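Local coordinates for SCARECROW-LIKE protein 7 (Oryza sativa Japonica Group, PDB 5HYZ) that binds DNA in vitro through its GRAS domain and is probably a homodimeric plant transcription factor of development and abiotic stress resistance, at residues 92-97 with 206-211; 110-115 with 195-200; 117-122 with 150-155; 140-145 with 176-181; 228-233 with 321-326. All coordinates share one frame; numbering follows the deposited sequence.

Contact 1: residues 92-97 with 206-211; sequences FAHLTA and NFMLQL
Helix 92-97 runs nearly antiparallel to strand 206-208, at 160°, with the two short axes 10.0 Å apart at their closest. Ala-93 lies level with Met-208 and Ala-97 with Asn-206, so one turn of the helix rests over alternate residues of the strand. Met-208, a selenomethionine, makes the largest single contribution. Its CG stands anti to the carbonyl carbon (chi1 -53°), and a bend at chi2 (-84°) lays the selenium against the helix: SE is 4.0 Å from Ala-97 CB and 3.9 Å from the backbone Ala-93 O. The modelled position of the terminal CE, between Ala-93 and His-94, is doubtful. The small alanines leave room for the selenomethionine chain. Asn-206 OD1 passes 3.9 Å from Ala-97 CB, but its polar bonds lie outside the two segments: OD1 bonds Thr-238 of strand 236-242 and Gln-123 of helix 122-132, and ND2 bonds Asp-115. The buried amide is thereby held at both ends. Within the GRAS domain's Rossmann-like core, the contact seats helix 89-104 on the C-terminal end of strand 202-208, with Gln-123 touching His-94, Ala-97 and Met-208, and with Leu-369 and Val-371 of strand 366-374 packed against Ala-93.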
# COMPACT_ATOMS: atom_id res chain seq x y z
N PHE A 92 6.83 3.26 5.92
CA PHE A 92 7.34 2.87 7.24
C PHE A 92 7.60 4.08 8.11
O PHE A 92 7.21 4.22 9.27
CB PHE A 92 8.65 2.12 7.08
CG PHE A 92 9.40 1.97 8.39
CD1 PHE A 92 8.96 1.10 9.38
CD2 PHE A 92 10.54 2.72 8.60
CE1 PHE A 92 9.65 1.00 10.58
CE2 PHE A 92 11.24 2.62 9.84
CZ PHE A 92 10.79 1.78 10.80
N ALA A 93 8.31 5.00 7.48
CA ALA A 93 8.69 6.18 8.28
C ALA A 93 7.46 6.99 8.72
O ALA A 93 7.25 7.32 9.91
CB ALA A 93 9.62 7.03 7.40
N HIS A 94 6.61 7.31 7.75
CA HIS A 94 5.38 8.08 8.09
C HIS A 94 4.48 7.44 9.11
O HIS A 94 3.98 8.09 10.00
CB HIS A 94 4.52 8.28 6.82
CG HIS A 94 5.20 9.12 5.80
ND1 HIS A 94 4.78 9.17 4.48
CD2 HIS A 94 6.27 9.94 5.91
CE1 HIS A 94 5.57 10.01 3.82
NE2 HIS A 94 6.47 10.49 4.66
N LEU A 95 4.17 6.18 8.89
CA LEU A 95 3.27 5.53 9.84
C LEU A 95 3.88 5.40 11.23
O LEU A 95 3.17 5.54 12.21
CB LEU A 95 2.83 4.13 9.33
CG LEU A 95 1.95 4.28 8.09
CD1 LEU A 95 1.30 2.97 7.68
CD2 LEU A 95 0.86 5.45 8.09
N THR A 96 5.20 5.15 11.31
CA THR A 96 5.77 5.01 12.63
C THR A 96 5.83 6.40 13.36
O THR A 96 5.47 6.51 14.57
CB THR A 96 7.19 4.41 12.53
OG1 THR A 96 7.07 3.16 11.85
CG2 THR A 96 7.78 4.14 13.90
N ALA A 97 6.21 7.42 12.63
CA ALA A 97 6.15 8.78 13.16
C ALA A 97 4.70 9.15 13.61
O ALA A 97 4.49 9.72 14.70
CB ALA A 97 6.65 9.76 12.12
N ASN A 206 7.90 17.42 13.05
CA ASN A 206 8.22 16.24 12.26
C ASN A 206 9.45 16.55 11.35
O ASN A 206 9.45 17.53 10.59
CB ASN A 206 6.97 15.86 11.42
CG ASN A 206 7.15 14.59 10.65
OD1 ASN A 206 7.07 13.50 11.25
ND2 ASN A 206 7.19 14.69 9.29
N PHE A 207 10.50 15.74 11.45
CA PHE A 207 11.63 15.82 10.55
C PHE A 207 11.79 14.49 9.80
O PHE A 207 12.50 13.61 10.27
CB PHE A 207 12.91 16.04 11.32
CG PHE A 207 13.02 17.39 11.99
CD1 PHE A 207 13.37 18.52 11.25
CD2 PHE A 207 12.78 17.53 13.38
CE1 PHE A 207 13.52 19.75 11.88
CE2 PHE A 207 12.92 18.77 14.02
CZ PHE A 207 13.31 19.88 13.24
N MSE A 208 11.16 14.34 8.65
CA MSE A 208 11.27 13.03 7.97
C MSE A 208 12.20 13.20 6.76
O MSE A 208 11.90 13.94 5.78
CB MSE A 208 9.91 12.46 7.47
CG MSE A 208 8.89 12.40 8.55
SE MSE A 208 9.47 10.54 9.37
CE MSE A 208 10.04 10.10 7.29
N LEU A 209 13.36 12.56 6.84
CA LEU A 209 14.37 12.62 5.76
C LEU A 209 14.67 14.08 5.38
O LEU A 209 14.58 14.46 4.21
CB LEU A 209 13.91 11.82 4.55
CG LEU A 209 13.63 10.33 4.85
CD1 LEU A 209 13.26 9.56 3.56
CD2 LEU A 209 14.87 9.70 5.57
N GLN A 210 14.98 14.89 6.37
CA GLN A 210 15.12 16.31 6.12
C GLN A 210 16.36 16.84 6.80
O GLN A 210 17.11 17.61 6.22
CB GLN A 210 13.89 17.05 6.65
CG GLN A 210 14.05 18.62 6.64
CD GLN A 210 14.16 19.10 5.26
OE1 GLN A 210 13.60 18.52 4.35
NE2 GLN A 210 14.94 20.17 5.06
N LEU A 211 16.56 16.44 8.07
CA LEU A 211 17.55 17.11 8.89
C LEU A 211 18.94 16.81 8.38
O LEU A 211 19.86 17.64 8.57
CB LEU A 211 17.37 16.66 10.34
CG LEU A 211 17.62 17.56 11.50
CD1 LEU A 211 16.98 18.97 11.21
CD2 LEU A 211 17.11 16.87 12.79

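Contact 2: residues 110-115 with 195-200; sequences KIHIVD and FLVEPD
Strand 110-115 and the irregular segment 195-200 run roughly antiparallel, 160° apart end to end, with Lys-110, His-112 and Val-114 facing Asp-200, Val-197 and Phe-195. At the outer end, Lys-110 stretches fully extended beyond CG and its NZ forms a salt bridge with Asp-200 OD2, modelled very short at 2.5 Å. A water also ties the backbones, accepting from Lys-110 N and donating to Asp-200 O. The His-112 ring has its CG anti to the backbone N (chi1 -176°), which carries it across to the loop: Phe-195 O lies at the ring edge, in plane, 3.1 Å from CE1, while the Val-197 side chain crosses that of His-112 at about a right angle, CG1 4.0 Å from ND1. Both ring nitrogens are engaged, NE2 with Thr-145 and ND1 with Glu-201, which fixes the ring's rotation. Deeper in, Val-114 CG1 meets Phe-195 CE2 at 3.5 Å. His-112 and Val-114 belong to the VHIID motif that gives its name to this part of the GRAS domain. The strand sits between strands 141-148 and 202-208 in the parallel part of the mixed sheet; helix 122-132 packs on Ile-111 and Ile-113, whereas segment 195-200 leads into strand 202-208.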
# COMPACT_ATOMS: atom_id res chain seq x y z
N LYS A 110 -6.68 20.26 20.68
CA LYS A 110 -6.20 21.07 19.55
C LYS A 110 -4.75 20.71 19.29
O LYS A 110 -3.95 20.65 20.22
CB LYS A 110 -6.31 22.57 19.86
CG LYS A 110 -7.73 22.98 20.19
CD LYS A 110 -7.75 24.50 20.31
CE LYS A 110 -8.96 25.00 21.08
NZ LYS A 110 -8.93 26.51 21.11
N ILE A 111 -4.44 20.42 18.03
CA ILE A 111 -3.13 19.91 17.68
C ILE A 111 -2.54 20.76 16.56
O ILE A 111 -3.23 21.14 15.59
CB ILE A 111 -3.24 18.43 17.22
CG1 ILE A 111 -3.63 17.55 18.46
CG2 ILE A 111 -1.86 17.95 16.64
CD1 ILE A 111 -3.99 16.10 18.10
N HIS A 112 -1.25 21.06 16.68
CA HIS A 112 -0.57 21.82 15.63
C HIS A 112 0.63 21.01 15.18
O HIS A 112 1.55 20.78 15.98
CB HIS A 112 -0.14 23.18 16.19
CG HIS A 112 0.49 24.07 15.18
ND1 HIS A 112 0.95 25.32 15.52
CD2 HIS A 112 0.76 23.92 13.86
CE1 HIS A 112 1.45 25.92 14.44
NE2 HIS A 112 1.36 25.08 13.43
N ILE A 113 0.65 20.58 13.93
CA ILE A 113 1.79 19.82 13.37
C ILE A 113 2.74 20.77 12.63
O ILE A 113 2.29 21.54 11.79
CB ILE A 113 1.28 18.78 12.33
CG1 ILE A 113 0.25 17.82 12.94
CG2 ILE A 113 2.46 18.01 11.66
CD1 ILE A 113 0.79 17.05 14.15
N VAL A 114 4.03 20.72 12.93
CA VAL A 114 5.02 21.47 12.15
C VAL A 114 5.83 20.50 11.37
O VAL A 114 6.56 19.69 11.94
CB VAL A 114 5.91 22.35 13.08
CG1 VAL A 114 6.95 23.17 12.18
CG2 VAL A 114 5.00 23.29 13.85
N ASP A 115 5.71 20.53 10.05
CA ASP A 115 6.44 19.59 9.20
C ASP A 115 7.63 20.26 8.52
O ASP A 115 7.43 21.08 7.58
CB ASP A 115 5.49 18.98 8.13
CG ASP A 115 6.11 17.76 7.44
OD1 ASP A 115 7.18 17.27 7.86
OD2 ASP A 115 5.50 17.22 6.48
N PHE A 195 5.88 30.56 13.40
CA PHE A 195 5.04 29.36 13.41
C PHE A 195 3.66 29.59 14.00
O PHE A 195 2.80 28.71 13.92
CB PHE A 195 5.81 28.25 14.16
CG PHE A 195 7.06 27.87 13.43
CD1 PHE A 195 8.25 28.62 13.55
CD2 PHE A 195 7.04 26.81 12.53
CE1 PHE A 195 9.39 28.25 12.81
CE2 PHE A 195 8.13 26.46 11.80
CZ PHE A 195 9.32 27.17 11.91
N LEU A 196 3.44 30.78 14.61
CA LEU A 196 2.12 31.17 15.10
C LEU A 196 1.51 30.10 16.04
O LEU A 196 0.34 29.73 15.94
CB LEU A 196 1.17 31.45 13.91
CG LEU A 196 1.72 32.56 13.01
CD1 LEU A 196 0.89 32.58 11.70
CD2 LEU A 196 1.51 33.90 13.73
N VAL A 197 2.34 29.62 16.97
CA VAL A 197 1.88 28.61 17.94
C VAL A 197 1.02 29.30 18.98
O VAL A 197 1.16 30.49 19.24
CB VAL A 197 3.07 27.87 18.61
CG1 VAL A 197 3.86 27.08 17.56
CG2 VAL A 197 3.94 28.84 19.42
N GLU A 198 0.04 28.57 19.49
CA GLU A 198 -0.92 29.10 20.47
C GLU A 198 -0.85 28.29 21.75
O GLU A 198 -0.56 27.07 21.73
CB GLU A 198 -2.33 29.06 19.91
CG GLU A 198 -2.40 29.88 18.65
CD GLU A 198 -3.78 30.08 18.12
OE1 GLU A 198 -4.62 29.14 18.19
OE2 GLU A 198 -4.01 31.20 17.62
N PRO A 199 -1.12 28.96 22.87
CA PRO A 199 -0.92 28.29 24.15
C PRO A 199 -1.88 27.11 24.39
O PRO A 199 -1.55 26.20 25.15
CB PRO A 199 -1.14 29.43 25.17
CG PRO A 199 -2.07 30.37 24.49
CD PRO A 199 -1.69 30.31 23.02
N ASP A 200 -3.03 27.07 23.71
CA ASP A 200 -3.97 25.99 23.99
C ASP A 200 -3.87 24.77 23.06
O ASP A 200 -4.80 23.97 22.99
CB ASP A 200 -5.41 26.55 23.96
CG ASP A 200 -5.79 27.14 22.58
OD1 ASP A 200 -4.92 27.33 21.70
OD2 ASP A 200 -7.00 27.41 22.37
O HOH W 1 -5.38 21.15 23.45

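Contact 3: residues 117-122 with 150-155; sequences GIVQGI and PLLGPQ
Leu-152 and Val-119 meet where two loops leave the sheet. The branched end of Leu-152 is set against backbone oxygens: CD1 is 3.6 Å from Ile-118 O, and CD2 is 3.6 Å from Val-119 O. These are van der Waals contacts; chi1 (-58°) brings CG toward segment 117-122, and chi2 (179°) spreads CD1 and CD2 over the two oxygens. Val-119 divides its own branches between two leucines. CG1, anti to the backbone N (chi1 180°), approaches Leu-152 CD2 at 4.1 Å, and CG2 reaches Leu-151 CD1 at 3.7 Å; both pairs are inclined to each other. No hydrogen bond joins the two segments, so apolar packing carries the contact. Segment 150-152 is a short 3-10 turn, closed by Gly-153 N to Pro-150 O at 2.9 Å, and it presents consecutive leucines to the same neighbour. In the Rossmann-like part of the GRAS domain these are the loops at the C-terminal ends of the parallel strands 110-118 and 141-148, each leading into the following helix, with Gly-121 as N-cap residue of helix 122-132. The corner at Gly-117 has backbone angles that would jam a side chain against the preceding carbonyl. Backbone bonds of Gly-117 and Ile-118 with Val-147, and of Ile-118 with Ser-149, bring the loops together. Farther out, Tyr-80 of helix 74-86 touches both Val-119 and Leu-151, with Leu-76 also on Leu-151; Leu-160 of helix 157-174 packs on Ile-118 and Leu-152. At the far end of segment 117-122, away from the leucines, Ile-122 packs on Asn-342 of the second subunit.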
# COMPACT_ATOMS: atom_id res chain seq x y z
N GLY A 117 10.02 19.88 6.03
CA GLY A 117 10.36 19.14 4.84
C GLY A 117 9.16 18.36 4.32
O GLY A 117 9.29 17.20 3.98
N ILE A 118 8.00 18.99 4.20
CA ILE A 118 6.87 18.29 3.58
C ILE A 118 7.09 18.02 2.09
O ILE A 118 7.65 18.83 1.39
CB ILE A 118 5.54 19.07 3.79
CG1 ILE A 118 4.34 18.31 3.23
CG2 ILE A 118 5.59 20.46 3.09
CD1 ILE A 118 3.02 18.83 3.84
N VAL A 119 6.68 16.85 1.60
CA VAL A 119 6.76 16.57 0.16
C VAL A 119 5.33 16.61 -0.42
O VAL A 119 4.96 17.54 -1.08
CB VAL A 119 7.46 15.17 -0.12
CG1 VAL A 119 7.51 14.94 -1.64
CG2 VAL A 119 8.88 15.21 0.49
N GLN A 120 4.52 15.62 -0.11
CA GLN A 120 3.13 15.55 -0.57
C GLN A 120 2.30 15.40 0.72
O GLN A 120 2.79 15.41 1.85
CB GLN A 120 2.85 14.36 -1.50
CG GLN A 120 3.37 14.41 -2.97
CD GLN A 120 3.05 15.70 -3.76
OE1 GLN A 120 3.84 16.64 -3.78
NE2 GLN A 120 1.92 15.71 -4.47
N GLY A 121 1.03 15.28 0.58
CA GLY A 121 0.36 15.32 1.87
C GLY A 121 0.11 14.00 2.58
O GLY A 121 -0.55 13.97 3.60
N ILE A 122 0.62 12.90 2.04
CA ILE A 122 0.03 11.61 2.48
C ILE A 122 0.28 11.29 3.96
O ILE A 122 -0.60 10.72 4.62
CB ILE A 122 0.51 10.46 1.56
CG1 ILE A 122 -0.42 9.23 1.80
CG2 ILE A 122 1.94 10.16 1.83
CD1 ILE A 122 -0.22 8.06 0.81
N PRO A 150 13.35 19.99 0.17
CA PRO A 150 14.19 20.27 -1.00
C PRO A 150 13.79 19.41 -2.20
O PRO A 150 14.05 19.82 -3.34
CB PRO A 150 15.61 19.90 -0.51
CG PRO A 150 15.55 20.04 0.93
CD PRO A 150 14.16 19.70 1.36
N LEU A 151 13.17 18.26 -1.97
CA LEU A 151 12.69 17.42 -3.09
C LEU A 151 11.70 18.16 -3.99
O LEU A 151 11.59 17.86 -5.19
CB LEU A 151 12.02 16.15 -2.59
CG LEU A 151 12.88 15.00 -2.03
CD1 LEU A 151 12.10 14.17 -1.04
CD2 LEU A 151 13.41 14.12 -3.15
N LEU A 152 10.97 19.13 -3.44
CA LEU A 152 10.04 19.93 -4.28
C LEU A 152 10.73 21.00 -5.14
O LEU A 152 10.07 21.69 -5.92
CB LEU A 152 8.99 20.59 -3.41
CG LEU A 152 8.11 19.67 -2.55
CD1 LEU A 152 7.12 20.52 -1.72
CD2 LEU A 152 7.38 18.66 -3.44
N GLY A 153 12.04 21.16 -5.00
CA GLY A 153 12.77 22.14 -5.80
C GLY A 153 12.60 23.59 -5.41
O GLY A 153 11.96 23.93 -4.40
N PRO A 154 13.18 24.49 -6.22
CA PRO A 154 13.13 25.92 -5.94
C PRO A 154 11.77 26.53 -6.27
O PRO A 154 11.52 27.71 -5.94
CB PRO A 154 14.22 26.49 -6.86
CG PRO A 154 14.21 25.54 -8.02
CD PRO A 154 13.91 24.19 -7.47
N GLN A 155 10.91 25.75 -6.91
CA GLN A 155 9.60 26.25 -7.28
C GLN A 155 8.47 25.42 -6.70
O GLN A 155 7.77 24.78 -7.44
CB GLN A 155 9.46 26.29 -8.80
CG GLN A 155 10.42 27.31 -9.42
CD GLN A 155 10.62 27.13 -10.93
OE1 GLN A 155 10.99 26.03 -11.41
NE2 GLN A 155 10.37 28.21 -11.69

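Contact 4: residues 140-145 with 176-181; sequences TRIRIT and VDFEFV
Val-176 CG2 opens the contact at the edge of the sheet, 4.5 Å from Ile-142 CD1. Asp-177 lies alongside Arg-141, pointing the same way; its O accepts from Ile-142 N (3.0 Å, 166°), while a water donates to its OD2. Phe-178 turns to the other face. Its CG, anti to the backbone N (chi1 174°), lets the ring lean toward strand 141-145, where CE1 is 3.7 Å from Ile-144 CG1 and Ile-144 CD1 sits at the ring edge, in plane. Strands 141-145 and 177-181 are parallel neighbours, joined by helix 157-174 in a beta-alpha-beta crossover of the Rossmann-like sheet; Leu-167 and Ala-171 of that helix pack on Phe-178. Glu-179 links both ways, N to Ile-142 O and O from Ile-144 N (2.8 Å). Its OE1 touches Arg-143 CD at 3.2 Å, the guanidinium standing 86° to the carboxylate and spending its NH2 on Leu-196 O and Glu-201. Arg-141 NH2 likewise reaches Glu-198 and Glu-201. Phe-180 returns to the apolar face, CD2 at 3.8 Å from Ile-144 CG2. Val-181 N donates to Ile-144 O (3.0 Å), and its CG1 lies beside Thr-145 OG1.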
# COMPACT_ATOMS: atom_id res chain seq x y z
N THR A 140 -10.76 18.91 18.21
CA THR A 140 -11.63 19.95 17.67
C THR A 140 -10.93 20.81 16.63
O THR A 140 -11.58 21.46 15.84
CB THR A 140 -12.16 20.84 18.78
OG1 THR A 140 -11.07 21.46 19.48
CG2 THR A 140 -12.94 20.00 19.73
N ARG A 141 -9.59 20.82 16.60
CA ARG A 141 -8.91 21.57 15.56
C ARG A 141 -7.54 20.95 15.30
O ARG A 141 -6.82 20.59 16.25
CB ARG A 141 -8.69 23.05 16.00
CG ARG A 141 -8.05 23.92 14.86
CD ARG A 141 -7.73 25.36 15.36
NE ARG A 141 -6.75 25.39 16.44
CZ ARG A 141 -6.21 26.50 16.94
NH1 ARG A 141 -6.62 27.67 16.46
NH2 ARG A 141 -5.31 26.44 17.93
N ILE A 142 -7.19 20.85 14.02
CA ILE A 142 -5.86 20.43 13.61
C ILE A 142 -5.29 21.49 12.66
O ILE A 142 -5.94 21.82 11.63
CB ILE A 142 -5.91 19.03 12.94
CG1 ILE A 142 -6.39 18.04 14.00
CG2 ILE A 142 -4.52 18.67 12.40
CD1 ILE A 142 -7.16 16.85 13.42
N ARG A 143 -4.10 22.02 13.00
CA ARG A 143 -3.40 22.93 12.11
C ARG A 143 -2.10 22.30 11.66
O ARG A 143 -1.46 21.57 12.42
CB ARG A 143 -3.09 24.25 12.85
CG ARG A 143 -4.34 25.00 13.17
CD ARG A 143 -3.96 26.49 13.39
NE ARG A 143 -3.15 26.67 14.57
CZ ARG A 143 -2.15 27.55 14.71
NH1 ARG A 143 -1.75 28.34 13.72
NH2 ARG A 143 -1.53 27.63 15.86
N ILE A 144 -1.72 22.51 10.41
CA ILE A 144 -0.43 22.06 9.91
C ILE A 144 0.34 23.24 9.32
O ILE A 144 -0.21 24.04 8.56
CB ILE A 144 -0.61 20.95 8.83
CG1 ILE A 144 -1.41 19.80 9.46
CG2 ILE A 144 0.77 20.46 8.34
CD1 ILE A 144 -1.38 18.53 8.62
N THR A 145 1.59 23.39 9.75
CA THR A 145 2.49 24.38 9.15
C THR A 145 3.57 23.64 8.39
O THR A 145 4.29 22.84 8.99
CB THR A 145 3.11 25.29 10.26
OG1 THR A 145 2.05 25.99 10.93
CG2 THR A 145 4.08 26.27 9.58
N VAL A 176 -13.63 17.63 10.64
CA VAL A 176 -12.71 18.31 11.60
C VAL A 176 -12.26 19.66 11.12
O VAL A 176 -12.01 19.83 9.92
CB VAL A 176 -11.43 17.49 11.89
CG1 VAL A 176 -11.78 16.16 12.38
CG2 VAL A 176 -10.67 17.27 10.66
N ASP A 177 -12.21 20.63 12.05
CA ASP A 177 -11.71 21.99 11.71
C ASP A 177 -10.23 21.87 11.40
O ASP A 177 -9.49 21.27 12.20
CB ASP A 177 -11.96 22.96 12.87
CG ASP A 177 -11.61 24.45 12.55
OD1 ASP A 177 -11.57 24.86 11.36
OD2 ASP A 177 -11.41 25.22 13.53
N PHE A 178 -9.81 22.39 10.25
CA PHE A 178 -8.45 22.12 9.78
C PHE A 178 -7.85 23.35 9.09
O PHE A 178 -8.53 24.03 8.34
CB PHE A 178 -8.48 20.93 8.80
CG PHE A 178 -7.16 20.65 8.14
CD1 PHE A 178 -6.17 19.92 8.82
CD2 PHE A 178 -6.92 21.10 6.85
CE1 PHE A 178 -4.93 19.65 8.22
CE2 PHE A 178 -5.68 20.87 6.23
CZ PHE A 178 -4.68 20.13 6.91
N GLU A 179 -6.55 23.57 9.24
CA GLU A 179 -5.85 24.60 8.48
C GLU A 179 -4.48 24.08 8.06
O GLU A 179 -3.87 23.34 8.83
CB GLU A 179 -5.62 25.86 9.32
CG GLU A 179 -6.90 26.32 10.00
CD GLU A 179 -6.73 27.61 10.80
OE1 GLU A 179 -5.57 28.00 11.13
OE2 GLU A 179 -7.77 28.22 11.11
N PHE A 180 -4.02 24.50 6.91
CA PHE A 180 -2.65 24.22 6.42
C PHE A 180 -2.08 25.54 5.91
O PHE A 180 -2.76 26.23 5.12
CB PHE A 180 -2.68 23.21 5.26
CG PHE A 180 -1.30 22.90 4.66
CD1 PHE A 180 -0.72 23.73 3.68
CD2 PHE A 180 -0.60 21.76 5.07
CE1 PHE A 180 0.52 23.47 3.16
CE2 PHE A 180 0.64 21.45 4.53
CZ PHE A 180 1.22 22.33 3.57
N VAL A 181 -0.86 25.86 6.33
CA VAL A 181 -0.15 27.00 5.72
C VAL A 181 1.29 26.62 5.44
O VAL A 181 1.84 25.78 6.18
CB VAL A 181 -0.26 28.24 6.69
CG1 VAL A 181 0.58 28.06 7.94
CG2 VAL A 181 0.25 29.43 6.03
O HOH W 2 -11.96 24.85 15.94

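Contact 5: residues 228-233 with 321-326; sequences LAKSLS and CGFEPV
A Schellman motif ends helix 311-320, and the residues that form it meet the C-terminal end of helix 220-231. Gly-322, with positive phi, is the C-prime residue: its N bonds to Glu-319 O, and Phe-323 N bonds to Met-318 O. At these backbone angles a side chain would be jammed against the preceding carbonyl, and Gly-322 O is presented to the other helix. The turn then carries the chain into the short, weakly bonded strand 325-326, which pairs antiparallel with strand 366-374 at the sheet's edge; the contact of Lys-230 with this turn joins the PFYRE region of the GRAS domain to the SAW region. Lys-230 buries more area here than any other residue. It slides past Phe-323 in the opposite direction, laying its aliphatic chain on one face of the ring. CG is anti to the backbone N (chi1 -176°), a bend follows at chi2, and the remaining chain is extended, which carries CD over the ring: a CH-pi contact with CD 3.9 Å from the ring centroid, 24° off the normal, and offset toward the rim. Nearer the helix, Lys-230 CB touches Phe-323 CZ at 3.6 Å. Ala-229 CB adds a looser apolar contact at 4.4 Å from the same CZ. Trp-374 and Met-318 also pack against this buried ring, while Cys-321 reaches back to Arg-223 and Leu-226 of helix 220-231. Beyond the ring, Lys-230 NZ donates to Gly-322 O at 3.1 Å, coming from above the carbonyl plane, 50° out of it.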
# COMPACT_ATOMS: atom_id res chain seq x y z
N LEU A 228 15.02 25.80 17.45
CA LEU A 228 13.77 26.36 17.03
C LEU A 228 12.63 25.39 17.34
O LEU A 228 11.61 25.77 17.86
CB LEU A 228 13.86 26.67 15.55
CG LEU A 228 12.66 27.20 14.83
CD1 LEU A 228 12.28 28.57 15.44
CD2 LEU A 228 12.99 27.39 13.35
N ALA A 229 12.83 24.12 17.01
CA ALA A 229 11.79 23.12 17.34
C ALA A 229 11.49 23.06 18.86
O ALA A 229 10.33 23.08 19.32
CB ALA A 229 12.24 21.75 16.85
N LYS A 230 12.56 23.05 19.66
CA LYS A 230 12.43 22.96 21.11
C LYS A 230 11.68 24.15 21.64
O LYS A 230 10.89 24.03 22.57
CB LYS A 230 13.85 22.85 21.76
CG LYS A 230 13.91 22.64 23.30
CD LYS A 230 13.54 21.19 23.72
CE LYS A 230 13.67 20.88 25.26
NZ LYS A 230 13.08 19.46 25.62
N SER A 231 11.88 25.30 21.02
CA SER A 231 11.21 26.52 21.51
C SER A 231 9.70 26.48 21.31
O SER A 231 8.95 27.27 21.90
CB SER A 231 11.79 27.75 20.82
OG SER A 231 11.32 27.92 19.48
N LEU A 232 9.22 25.54 20.48
CA LEU A 232 7.78 25.42 20.28
C LEU A 232 7.09 24.58 21.35
O LEU A 232 5.87 24.34 21.32
CB LEU A 232 7.51 24.82 18.87
CG LEU A 232 8.18 25.56 17.72
CD1 LEU A 232 7.74 24.92 16.37
CD2 LEU A 232 7.81 27.08 17.70
N SER A 233 7.88 24.16 22.31
CA SER A 233 7.53 23.26 23.41
C SER A 233 6.73 22.03 22.91
O SER A 233 5.63 21.78 23.39
CB SER A 233 6.70 23.97 24.48
OG SER A 233 7.46 25.00 25.06
N CYS A 321 20.85 19.17 22.28
CA CYS A 321 19.89 20.24 22.13
C CYS A 321 18.78 20.15 23.15
O CYS A 321 17.82 20.89 23.09
CB CYS A 321 19.34 20.24 20.68
SG CYS A 321 20.64 20.72 19.49
N GLY A 322 18.91 19.24 24.11
CA GLY A 322 18.02 19.26 25.25
C GLY A 322 16.85 18.30 25.13
O GLY A 322 15.98 18.34 25.97
N PHE A 323 16.82 17.47 24.09
CA PHE A 323 15.73 16.47 23.96
C PHE A 323 16.05 15.17 24.66
O PHE A 323 17.22 14.85 24.83
CB PHE A 323 15.48 16.16 22.47
CG PHE A 323 14.88 17.33 21.73
CD1 PHE A 323 13.52 17.64 21.87
CD2 PHE A 323 15.69 18.12 20.91
CE1 PHE A 323 12.92 18.72 21.16
CE2 PHE A 323 15.13 19.22 20.20
CZ PHE A 323 13.74 19.52 20.35
N GLU A 324 15.03 14.38 24.98
CA GLU A 324 15.23 13.06 25.57
C GLU A 324 14.44 12.04 24.73
O GLU A 324 13.40 12.39 24.17
CB GLU A 324 14.76 13.03 27.03
CG GLU A 324 13.27 13.02 27.16
CD GLU A 324 12.76 13.14 28.59
OE1 GLU A 324 13.57 13.41 29.49
OE2 GLU A 324 11.53 12.97 28.79
N PRO A 325 14.91 10.81 24.68
CA PRO A 325 14.21 9.76 23.92
C PRO A 325 12.83 9.48 24.48
O PRO A 325 12.57 9.56 25.69
CB PRO A 325 15.13 8.52 24.06
CG PRO A 325 16.40 9.00 24.69
CD PRO A 325 16.10 10.31 25.40
N VAL A 326 11.90 9.19 23.56
CA VAL A 326 10.54 8.77 23.92
C VAL A 326 10.36 7.35 23.37
O VAL A 326 10.55 7.12 22.17
CB VAL A 326 9.50 9.73 23.31
CG1 VAL A 326 8.09 9.21 23.55
CG2 VAL A 326 9.70 11.15 23.93

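All five contacts reach one mixed sheet. Contacts 2 and 4 lie closest, their centres 9 Å apart, on the neighbouring strands 110-118 and 141-148: Ile-113 N stands 2.8 Å from Arg-143 O. Contact 1 meets contact 2 through the neighbouring strand 202-208, with Asn-206 N 2.9 Å from Val-114 O. Contact 3 continues strand 110-118 beyond contact 2; it touches contact 4 where Ile-118 CD1 lies 3.6 Å from Phe-180 CE2, and contact 1 through Gln-210. Contact 5 flanks contact 2, Leu-228 CD2 packing 3.7 Å from Phe-195 CE1, but is about 11 Å from contact 3 at the nearest atoms.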